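Local coordinates for protein 2,3-bisphosphoglycerate-independent phosphoglycerate mutase (Pyrococcus horikoshii, PDB 2ZKT) that probably interconverts 2-phosphoglycerate and 3-phosphoglycerate in glycolysis, as a metal-binding mutase of the alkaline phosphatase superfamily, at residues Pro35-Leu40 and Arg325-Ile330. Numbering follows the deposited sequence.
Sequences PNMDKL and RMIGYI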
ATOM      1  N   PRO B  35       0.686   0.307  -6.212  1.00 41.17           N
ATOM      2  CA  PRO B  35       0.282   0.867  -7.512  1.00 40.49           C
ATOM      3  C   PRO B  35       0.592   0.022  -8.752  1.00 40.70           C
ATOM      4  O   PRO B  35      -0.129   0.106  -9.744  1.00 40.48           O
ATOM      5  CB  PRO B  35       0.991   2.223  -7.531  1.00 40.34           C
ATOM      6  CG  PRO B  35       2.263   1.946  -6.776  1.00 38.60           C
ATOM      7  CD  PRO B  35       1.752   1.130  -5.593  1.00 42.16           C
ATOM      8  N   ASN B  36       1.658  -0.788  -8.708  1.00 40.83           N
ATOM      9  CA  ASN B  36       2.037  -1.621  -9.859  1.00 41.18           C
ATOM     10  C   ASN B  36       1.134  -2.843 -10.052  1.00 41.47           C
ATOM     11  O   ASN B  36       0.712  -3.141 -11.173  1.00 41.15           O
ATOM     12  CB  ASN B  36       3.514  -2.043  -9.748  1.00 41.38           C
ATOM     13  CG  ASN B  36       4.472  -0.875 -10.029  1.00 40.85           C
ATOM     14  OD1 ASN B  36       4.546  -0.381 -11.152  1.00 43.08           O
ATOM     15  ND2 ASN B  36       5.188  -0.421  -8.998  1.00 37.35           N
ATOM     16  N   MET B  37       0.824  -3.550  -8.971  1.00 42.95           N
ATOM     17  CA  MET B  37      -0.071  -4.696  -9.099  1.00 44.49           C
ATOM     18  C   MET B  37      -1.485  -4.181  -9.456  1.00 44.07           C
ATOM     19  O   MET B  37      -2.216  -4.836 -10.216  1.00 43.93           O
ATOM     20  CB  MET B  37      -0.067  -5.539  -7.806  1.00 44.23           C
ATOM     21  CG  MET B  37       1.253  -6.327  -7.624  1.00 44.97           C
ATOM     22  SD  MET B  37       1.353  -7.453  -6.192  1.00 48.40           S
ATOM     23  CE  MET B  37       2.100  -6.380  -4.914  1.00 43.88           C
ATOM     24  N   ASP B  38      -1.865  -3.002  -8.940  1.00 44.07           N
ATOM     25  CA  ASP B  38      -3.183  -2.425  -9.256  1.00 44.14           C
ATOM     26  C   ASP B  38      -3.246  -2.083 -10.755  1.00 43.90           C
ATOM     27  O   ASP B  38      -4.291  -2.235 -11.394  1.00 42.97           O
ATOM     28  CB  ASP B  38      -3.451  -1.136  -8.450  1.00 44.42           C
ATOM     29  CG  ASP B  38      -3.605  -1.395  -6.945  1.00 48.30           C
ATOM     30  OD1 ASP B  38      -3.479  -2.574  -6.524  1.00 53.41           O
ATOM     31  OD2 ASP B  38      -3.850  -0.413  -6.190  1.00 52.00           O
ATOM     32  N   LYS B  39      -2.128  -1.604 -11.302  1.00 43.98           N
ATOM     33  CA  LYS B  39      -2.057  -1.260 -12.719  1.00 44.44           C
ATOM     34  C   LYS B  39      -2.243  -2.542 -13.542  1.00 42.71           C
ATOM     35  O   LYS B  39      -2.999  -2.568 -14.524  1.00 44.25           O
ATOM     36  CB  LYS B  39      -0.690  -0.629 -13.036  1.00 46.18           C
ATOM     37  CG  LYS B  39      -0.477  -0.321 -14.513  1.00 52.46           C
ATOM     38  CD  LYS B  39       0.902  -0.788 -14.983  1.00 61.05           C
ATOM     39  CE  LYS B  39       2.027  -0.017 -14.283  1.00 65.66           C
ATOM     40  NZ  LYS B  39       2.981   0.632 -15.240  1.00 68.60           N
ATOM     41  N   LEU B  40      -1.545  -3.605 -13.136  1.00 41.69           N
ATOM     42  CA  LEU B  40      -1.643  -4.886 -13.835  1.00 40.97           C
ATOM     43  C   LEU B  40      -3.049  -5.497 -13.709  1.00 41.02           C
ATOM     44  O   LEU B  40      -3.580  -6.065 -14.678  1.00 41.37           O
ATOM     45  CB  LEU B  40      -0.589  -5.862 -13.289  1.00 40.64           C
ATOM     46  CG  LEU B  40       0.859  -5.575 -13.707  1.00 41.73           C
ATOM     47  CD1 LEU B  40       1.799  -6.583 -13.023  1.00 44.45           C
ATOM     48  CD2 LEU B  40       0.982  -5.667 -15.230  1.00 39.75           C
ATOM     49  N   ARG B 325       7.343  -2.759  -5.588  1.00 49.15           N
ATOM     50  CA  ARG B 325       8.452  -2.028  -6.213  1.00 50.42           C
ATOM     51  C   ARG B 325       9.287  -3.013  -7.042  1.00 49.75           C
ATOM     52  O   ARG B 325       9.740  -2.686  -8.144  1.00 50.44           O
ATOM     53  CB  ARG B 325       9.333  -1.352  -5.151  1.00 50.69           C
ATOM     54  CG  ARG B 325       8.559  -0.406  -4.240  1.00 51.03           C
ATOM     55  CD  ARG B 325       9.468   0.401  -3.312  1.00 52.93           C
ATOM     56  NE  ARG B 325       8.681   0.978  -2.215  1.00 61.26           N
ATOM     57  CZ  ARG B 325       8.622   0.465  -0.983  1.00 60.55           C
ATOM     58  NH1 ARG B 325       9.314  -0.633  -0.682  1.00 62.50           N
ATOM     59  NH2 ARG B 325       7.844   1.030  -0.058  1.00 62.76           N
ATOM     60  N   MET B 326       9.486  -4.217  -6.499  1.00 49.51           N
ATOM     61  CA  MET B 326      10.242  -5.256  -7.203  1.00 50.01           C
ATOM     62  C   MET B 326       9.544  -5.501  -8.543  1.00 49.84           C
ATOM     63  O   MET B 326      10.193  -5.569  -9.593  1.00 49.89           O
ATOM     64  CB  MET B 326      10.268  -6.555  -6.367  1.00 49.15           C
ATOM     65  CG  MET B 326      10.826  -7.771  -7.096  1.00 48.14           C
ATOM     66  SD  MET B 326      10.720  -9.305  -6.112  1.00 51.47           S
ATOM     67  CE  MET B 326       8.905  -9.735  -6.336  1.00 45.75           C
ATOM     68  N   ILE B 327       8.213  -5.626  -8.500  1.00 49.81           N
ATOM     69  CA  ILE B 327       7.418  -5.852  -9.712  1.00 50.40           C
ATOM     70  C   ILE B 327       7.495  -4.622 -10.619  1.00 49.92           C
ATOM     71  O   ILE B 327       7.594  -4.749 -11.841  1.00 50.23           O
ATOM     72  CB  ILE B 327       5.937  -6.148  -9.348  1.00 51.15           C
ATOM     73  CG1 ILE B 327       5.854  -7.515  -8.643  1.00 50.83           C
ATOM     74  CG2 ILE B 327       5.054  -6.121 -10.609  1.00 51.55           C
ATOM     75  CD1 ILE B 327       4.766  -7.607  -7.592  1.00 53.27           C
ATOM     76  N   GLY B 328       7.453  -3.435 -10.009  1.00 51.20           N
ATOM     77  CA  GLY B 328       7.539  -2.199 -10.780  1.00 50.21           C
ATOM     78  C   GLY B 328       8.820  -2.145 -11.608  1.00 50.12           C
ATOM     79  O   GLY B 328       8.826  -1.644 -12.739  1.00 50.63           O
ATOM     80  N   TYR B 329       9.914  -2.656 -11.049  1.00 49.58           N
ATOM     81  CA  TYR B 329      11.185  -2.678 -11.773  1.00 50.68           C
ATOM     82  C   TYR B 329      11.032  -3.573 -13.017  1.00 50.25           C
ATOM     83  O   TYR B 329      11.338  -3.154 -14.142  1.00 49.37           O
ATOM     84  CB  TYR B 329      12.306  -3.233 -10.877  1.00 52.54           C
ATOM     85  CG  TYR B 329      13.623  -3.419 -11.610  1.00 56.12           C
ATOM     86  CD1 TYR B 329      14.490  -2.336 -11.828  1.00 56.50           C
ATOM     87  CD2 TYR B 329      13.976  -4.665 -12.139  1.00 55.45           C
ATOM     88  CE1 TYR B 329      15.671  -2.495 -12.558  1.00 56.91           C
ATOM     89  CE2 TYR B 329      15.151  -4.835 -12.875  1.00 56.06           C
ATOM     90  CZ  TYR B 329      15.995  -3.749 -13.084  1.00 56.81           C
ATOM     91  OH  TYR B 329      17.141  -3.922 -13.837  1.00 57.01           O
ATOM     92  N   ILE B 330      10.551  -4.804 -12.809  1.00 48.64           N
ATOM     93  CA  ILE B 330      10.361  -5.746 -13.909  1.00 48.99           C
ATOM     94  C   ILE B 330       9.500  -5.169 -15.027  1.00 49.12           C
ATOM     95  O   ILE B 330       9.836  -5.307 -16.208  1.00 48.65           O
ATOM     96  CB  ILE B 330       9.706  -7.065 -13.430  1.00 48.13           C
ATOM     97  CG1 ILE B 330      10.631  -7.772 -12.430  1.00 50.32           C
ATOM     98  CG2 ILE B 330       9.417  -7.965 -14.625  1.00 48.16           C
ATOM     99  CD1 ILE B 330       9.981  -8.952 -11.712  1.00 49.49           C
TER
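Asn36 turns its CG anti to its own carbonyl carbon (chi1 -73°), which sends CG toward Gly328, and chi2 of -67° turns the amide flat against the glycine CA. Ile327 has CG1 anti to its carbonyl carbon (chi1 -68°). This rotation sends CG1 with CD1 to Met37, and CG2, anti to the backbone N, to Leu40. Gly328 CA sits 3.4 Å from Asn36 CG, and Asn36 OD1 and ND2 lie at similar range. Gly328 has no side chain, and its bare CA lets the amide come this near. The backbones come close at this point, with Asn36 CA 5.6 Å from Gly328 CA. Asn36 ND2 is also hydrogen-bonded to a residue flanking the segments, which limits rotation of the amide. An alanine at Asn36 would probably leave Gly328 CA without the amide against it and the partner of ND2 without its mate.

Both helices belong to the mixed alpha/beta core of the alkaline phosphatase superfamily. They pack near strand 6-12, where Met37 touches Leu12 and Ile330 touches Leu8 and Ile10. The short axes pass 8.8 Å apart at 57°. Asp324, one turn before Gly328, takes hydrogen bonds from the backbone N of Asn36 and Met37 and ties down the start of helix 35-43.

Around Ile327 the contact is apolar. Met37 and Ile327 cross at about a right angle, with Met37 SD 3.7 Å from Ile327 CD1. The CD1 methyl lies across the thioether chain, near both CG and SD. Leu40 comes in with one methyl, its CD1 4.1 Å from Ile327 CG2. Leu40 also packs on Leu331 and Leu336.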